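Catechol 1,2-dioxygenase (PDB 1DLT) catalyses the intradiol cleavage of catechol by molecular oxygen to cis,cis-muconate, using one ferric ion in each subunit of a homodimer. Local coordinates at residues Glu154-Asn159 with His224-Val229; Pro115-Tyr120 with Arg180-Asp185. All coordinates share one frame; numbering follows the deposited sequence.

Contact 1 of 2, residues Glu154-Asn159 with His224-Val229. With FE (Fe (III) ion), chain C; CAQ (catechol), chain D.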
# COMPACT_ATOMS: atom_id res chain seq x y z
N GLU A 154 -30.97 4.09 2.40
CA GLU A 154 -30.26 2.99 1.79
C GLU A 154 -29.76 2.06 2.91
O GLU A 154 -29.15 2.51 3.86
CB GLU A 154 -29.11 3.50 0.96
CG GLU A 154 -29.59 4.43 -0.11
CD GLU A 154 -28.48 4.91 -0.97
OE1 GLU A 154 -27.87 4.06 -1.65
OE2 GLU A 154 -28.24 6.14 -0.97
N ILE A 155 -30.02 0.77 2.77
CA ILE A 155 -29.63 -0.20 3.77
C ILE A 155 -28.90 -1.40 3.18
O ILE A 155 -29.32 -1.98 2.18
CB ILE A 155 -30.88 -0.75 4.50
CG1 ILE A 155 -31.70 0.43 5.06
CG2 ILE A 155 -30.48 -1.68 5.65
CD1 ILE A 155 -32.91 0.01 5.88
N TRP A 156 -27.78 -1.77 3.79
CA TRP A 156 -27.08 -2.94 3.32
C TRP A 156 -26.51 -3.63 4.54
O TRP A 156 -26.18 -2.99 5.53
CB TRP A 156 -26.00 -2.59 2.29
CG TRP A 156 -24.82 -1.70 2.73
CD1 TRP A 156 -23.52 -2.10 2.94
CD2 TRP A 156 -24.83 -0.27 2.93
NE1 TRP A 156 -22.73 -1.01 3.26
CE2 TRP A 156 -23.51 0.12 3.25
CE3 TRP A 156 -25.84 0.71 2.86
CZ2 TRP A 156 -23.17 1.44 3.52
CZ3 TRP A 156 -25.49 2.03 3.13
CH2 TRP A 156 -24.17 2.38 3.45
N HIS A 157 -26.43 -4.95 4.49
CA HIS A 157 -25.88 -5.71 5.61
C HIS A 157 -25.46 -7.11 5.14
O HIS A 157 -25.66 -7.46 3.98
CB HIS A 157 -26.93 -5.78 6.73
CG HIS A 157 -28.14 -6.59 6.38
ND1 HIS A 157 -28.15 -7.97 6.40
CD2 HIS A 157 -29.40 -6.20 6.06
CE1 HIS A 157 -29.36 -8.40 6.10
NE2 HIS A 157 -30.14 -7.35 5.89
N ALA A 158 -24.87 -7.88 6.04
CA ALA A 158 -24.38 -9.21 5.72
C ALA A 158 -25.40 -10.29 6.07
O ALA A 158 -26.40 -10.00 6.74
CB ALA A 158 -23.09 -9.46 6.49
N ASN A 159 -25.15 -11.51 5.60
CA ASN A 159 -26.05 -12.62 5.92
C ASN A 159 -25.55 -13.22 7.20
O ASN A 159 -24.68 -12.63 7.87
CB ASN A 159 -26.05 -13.70 4.82
CG ASN A 159 -24.65 -14.20 4.49
OD1 ASN A 159 -23.75 -14.16 5.33
ND2 ASN A 159 -24.47 -14.70 3.26
N HIS A 224 -24.24 -5.84 12.45
CA HIS A 224 -24.66 -4.46 12.23
C HIS A 224 -25.33 -4.26 10.88
O HIS A 224 -25.21 -5.08 9.95
CB HIS A 224 -23.46 -3.52 12.30
CG HIS A 224 -22.42 -3.83 11.28
ND1 HIS A 224 -21.58 -4.91 11.39
CD2 HIS A 224 -22.17 -3.26 10.08
CE1 HIS A 224 -20.84 -5.00 10.30
NE2 HIS A 224 -21.19 -4.01 9.48
N ILE A 225 -26.03 -3.14 10.78
CA ILE A 225 -26.75 -2.79 9.57
C ILE A 225 -26.40 -1.37 9.17
O ILE A 225 -26.49 -0.45 9.98
CB ILE A 225 -28.26 -2.89 9.80
CG1 ILE A 225 -28.60 -4.32 10.25
CG2 ILE A 225 -29.01 -2.53 8.48
CD1 ILE A 225 -30.07 -4.60 10.63
N HIS A 226 -25.99 -1.20 7.92
CA HIS A 226 -25.58 0.09 7.39
C HIS A 226 -26.76 0.94 6.88
O HIS A 226 -27.76 0.41 6.39
CB HIS A 226 -24.63 -0.13 6.22
CG HIS A 226 -23.31 -0.71 6.60
ND1 HIS A 226 -22.23 0.08 6.93
CD2 HIS A 226 -22.88 -1.99 6.68
CE1 HIS A 226 -21.19 -0.69 7.19
NE2 HIS A 226 -21.56 -1.95 7.04
N TYR A 227 -26.59 2.26 6.98
CA TYR A 227 -27.57 3.21 6.52
C TYR A 227 -26.92 4.42 5.84
O TYR A 227 -25.89 4.91 6.27
CB TYR A 227 -28.40 3.84 7.67
CG TYR A 227 -29.50 3.02 8.31
CD1 TYR A 227 -29.22 2.11 9.33
CD2 TYR A 227 -30.82 3.19 7.92
CE1 TYR A 227 -30.24 1.41 9.96
CE2 TYR A 227 -31.86 2.49 8.54
CZ TYR A 227 -31.56 1.61 9.56
OH TYR A 227 -32.56 0.96 10.23
N PHE A 228 -27.57 4.88 4.78
CA PHE A 228 -27.28 6.14 4.12
C PHE A 228 -28.69 6.75 4.12
O PHE A 228 -29.66 6.05 3.75
CB PHE A 228 -26.90 6.00 2.71
CG PHE A 228 -25.44 5.91 2.39
CD1 PHE A 228 -24.43 6.46 3.23
CD2 PHE A 228 -25.07 5.35 1.20
CE1 PHE A 228 -23.06 6.41 2.79
CE2 PHE A 228 -23.74 5.30 0.77
CZ PHE A 228 -22.74 5.84 1.57
N VAL A 229 -28.86 7.97 4.56
CA VAL A 229 -30.15 8.61 4.46
C VAL A 229 -29.89 9.98 3.81
O VAL A 229 -29.02 10.74 4.26
CB VAL A 229 -30.84 8.82 5.82
CG1 VAL A 229 -32.24 9.38 5.62
CG2 VAL A 229 -30.92 7.51 6.56
FE FE C . -20.57 -3.60 7.48
C1 CAQ D . -15.47 -2.64 7.85
C2 CAQ D . -16.68 -1.99 8.25
C3 CAQ D . -17.89 -2.66 8.16
O3 CAQ D . -19.05 -2.03 8.54
C4 CAQ D . -17.94 -3.96 7.69
O4 CAQ D . -19.15 -4.61 7.62
C5 CAQ D . -16.79 -4.61 7.30
C6 CAQ D . -15.53 -3.94 7.38
O HOH W 1 -23.63 -6.19 8.19
O HOH W 2 -18.56 -3.27 6.15
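Two of the three protein ligands of the ferric ion in this catechol complex, His224 and His226, sit on one strand of this antiparallel pair, and His226 stacks on Trp156 across it. Imidazole suits both places, offering a ring nitrogen to ferric iron: NE2 of His224 lies 2.1 Å and NE2 of His226 2.0 Å from the metal. ND1 of His224 is hydrogen-bonded to Pro222 O, which helps fix that ring's rotation. Catechol O3 and O4 and Tyr164 also bind the iron. The five-membered ring of Trp156 and the His226 ring form an offset stack, their planes only 7° apart, while His226 CB sits over the indole's six-membered ring, a CH-pi contact of 3.3 Å to its centroid. Trp156 CG lies between its backbone N and carbonyl carbon (chi1 63°), bringing the indole back over its strand partner, where it offers His226 a broad, flat support that should restrict its tilt. The indole's far edge meets the face of Phe228, CH2 lying 3.8 Å from CD2 of that ring. A nearly straight backbone bond runs from Glu154 N to Phe228 O (2.7 Å). On the opposite face of the sheet, branched Ile155 and Ile225 meet through their CG2 methyls in an unusually tight 3.3 Å contact. Strand 179-183 flanks 154-157, strand 237-243 flanks 224-229, and Leu134 and Leu136 of strand 133-141 pack on the isoleucine face.

Contact 2 of 2, residues Pro115-Tyr120 with Arg180-Asp185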
# COMPACT_ATOMS: atom_id res chain seq x y z
N PRO A 115 -32.02 -1.90 -5.98
CA PRO A 115 -33.38 -1.59 -6.39
C PRO A 115 -34.05 -0.74 -5.33
O PRO A 115 -33.73 -0.85 -4.14
CB PRO A 115 -34.02 -2.97 -6.52
CG PRO A 115 -33.25 -3.78 -5.52
CD PRO A 115 -31.85 -3.36 -5.86
N GLU A 116 -34.93 0.17 -5.75
CA GLU A 116 -35.62 0.98 -4.76
C GLU A 116 -37.13 0.80 -4.82
O GLU A 116 -37.67 0.29 -5.79
CB GLU A 116 -35.25 2.47 -4.87
CG GLU A 116 -35.70 3.12 -6.11
CD GLU A 116 -35.61 4.64 -6.01
OE1 GLU A 116 -34.52 5.14 -5.67
OE2 GLU A 116 -36.62 5.33 -6.29
N SER A 117 -37.81 1.19 -3.75
CA SER A 117 -39.25 1.07 -3.68
C SER A 117 -39.69 2.04 -2.61
O SER A 117 -38.87 2.56 -1.84
CB SER A 117 -39.65 -0.34 -3.29
OG SER A 117 -39.04 -0.67 -2.06
N VAL A 118 -40.98 2.29 -2.56
CA VAL A 118 -41.46 3.24 -1.58
C VAL A 118 -41.97 2.55 -0.35
O VAL A 118 -42.71 1.57 -0.46
CB VAL A 118 -42.59 4.10 -2.15
CG1 VAL A 118 -43.10 5.09 -1.08
CG2 VAL A 118 -42.09 4.84 -3.35
N GLY A 119 -41.53 3.06 0.80
CA GLY A 119 -41.98 2.58 2.10
C GLY A 119 -41.65 1.18 2.55
O GLY A 119 -41.41 0.96 3.74
N TYR A 120 -41.62 0.22 1.63
CA TYR A 120 -41.40 -1.17 2.01
C TYR A 120 -40.67 -2.02 0.98
O TYR A 120 -40.78 -1.81 -0.23
CB TYR A 120 -42.75 -1.85 2.31
CG TYR A 120 -42.64 -3.34 2.44
CD1 TYR A 120 -42.14 -3.93 3.61
CD2 TYR A 120 -42.93 -4.17 1.37
CE1 TYR A 120 -41.93 -5.32 3.68
CE2 TYR A 120 -42.71 -5.55 1.42
CZ TYR A 120 -42.21 -6.12 2.57
OH TYR A 120 -42.00 -7.48 2.60
N ARG A 180 -31.00 -2.55 -0.32
CA ARG A 180 -32.17 -1.92 -0.90
C ARG A 180 -32.19 -0.44 -0.61
O ARG A 180 -31.59 0.03 0.38
CB ARG A 180 -33.45 -2.54 -0.33
CG ARG A 180 -33.74 -3.96 -0.75
CD ARG A 180 -34.05 -4.05 -2.25
NE ARG A 180 -34.48 -5.41 -2.60
CZ ARG A 180 -33.67 -6.47 -2.70
NH1 ARG A 180 -32.37 -6.35 -2.53
NH2 ARG A 180 -34.18 -7.65 -3.03
N SER A 181 -32.86 0.32 -1.48
CA SER A 181 -33.04 1.75 -1.25
C SER A 181 -34.53 1.90 -1.01
O SER A 181 -35.34 1.41 -1.80
CB SER A 181 -32.63 2.59 -2.46
OG SER A 181 -31.24 2.51 -2.70
N ILE A 182 -34.89 2.56 0.07
CA ILE A 182 -36.31 2.75 0.36
C ILE A 182 -36.66 4.22 0.53
O ILE A 182 -36.03 4.96 1.26
CB ILE A 182 -36.74 1.91 1.60
CG1 ILE A 182 -36.52 0.44 1.24
CG2 ILE A 182 -38.21 2.21 2.01
CD1 ILE A 182 -37.29 -0.51 2.03
N ILE A 183 -37.66 4.65 -0.23
CA ILE A 183 -38.13 6.03 -0.17
C ILE A 183 -39.17 6.05 0.94
O ILE A 183 -40.11 5.25 0.91
CB ILE A 183 -38.82 6.44 -1.47
CG1 ILE A 183 -37.92 6.07 -2.66
CG2 ILE A 183 -39.18 7.92 -1.41
CD1 ILE A 183 -36.52 6.64 -2.58
N THR A 184 -39.01 6.95 1.90
CA THR A 184 -39.97 7.04 2.99
C THR A 184 -41.37 7.38 2.46
O THR A 184 -41.52 8.09 1.45
CB THR A 184 -39.53 8.07 4.06
OG1 THR A 184 -39.21 9.32 3.44
CG2 THR A 184 -38.29 7.55 4.81
N ASP A 185 -42.40 6.87 3.13
CA ASP A 185 -43.77 7.12 2.71
C ASP A 185 -44.39 8.41 3.28
O ASP A 185 -43.68 9.27 3.80
CB ASP A 185 -44.64 5.91 3.08
CG ASP A 185 -44.64 5.62 4.56
OD1 ASP A 185 -44.27 6.50 5.39
OD2 ASP A 185 -45.04 4.49 4.90
O HOH W 3 -42.87 2.23 5.62
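Arg180 meets Pro115 where the edge strand 116-118 joins strand 180-183 in parallel. Rotation about CB-CG (chi2 -67°) folds the arginine chain, bringing its CD within 3.4 Å of Pro115 CG, which lies over one face of the guanidinium; the compact, apolar pyrrolidine suits such a flat neighbour. Ser181 gives its N-H to Pro115 O in a bond of 3.0 Å, and its own carbonyl receives Ser117 N. The short serine side chain lets Glu116 CB come within 3.6 Å of Ser181 CB. Ile182, on the other face, packs against the turn that follows the edge strand: CG2 rests against Gly119 C and CD1 against Tyr120 C, the latter at 3.8 Å, so a branched aliphatic chain fills both positions. Ser117 OG, hydrogen-bonded to Tyr120 O, ties that turn back on itself. Ile183 N donates to Ser117 O, and its carbonyl accepts from Gly119 N in a short bond of 2.6 Å. Its CG1 and CD1 pass beside the Glu116 carboxylate, and its CB lies 4.1 Å from Val118 CG2. Glycine suits position 119, where phi is positive (66°). Asp185, whose OD1 is held by the backbone N of Gln189 and Asn187, turns OD2 to a water that also donates to Gly119 O. Four backbone bonds carry most of the polar pairing, so the edge strand is held chiefly through its main chain, and the side chains add mostly apolar contacts.

Contacts 1 and 2 lie in one mixed sheet of the dioxygenase domain, their centres about 13 Å apart. Across that sheet the strands run 116-118, 179-183, 152-157, 224-230, so contact 1 joins the last two and contact 2 the first two. The seam between is bridged by a probable hydrogen bond from Ile155 N to Arg180 O, while Glu154 CG packs on Ser181 OG. Along the chain the segments alternate: 115-120, 154-159, 180-185, 224-229. Sequence-consecutive strands 152-157 and 179-183 are thus the inner neighbours, so the sheet runs from a partly exposed edge to a buried strand that carries two iron ligands.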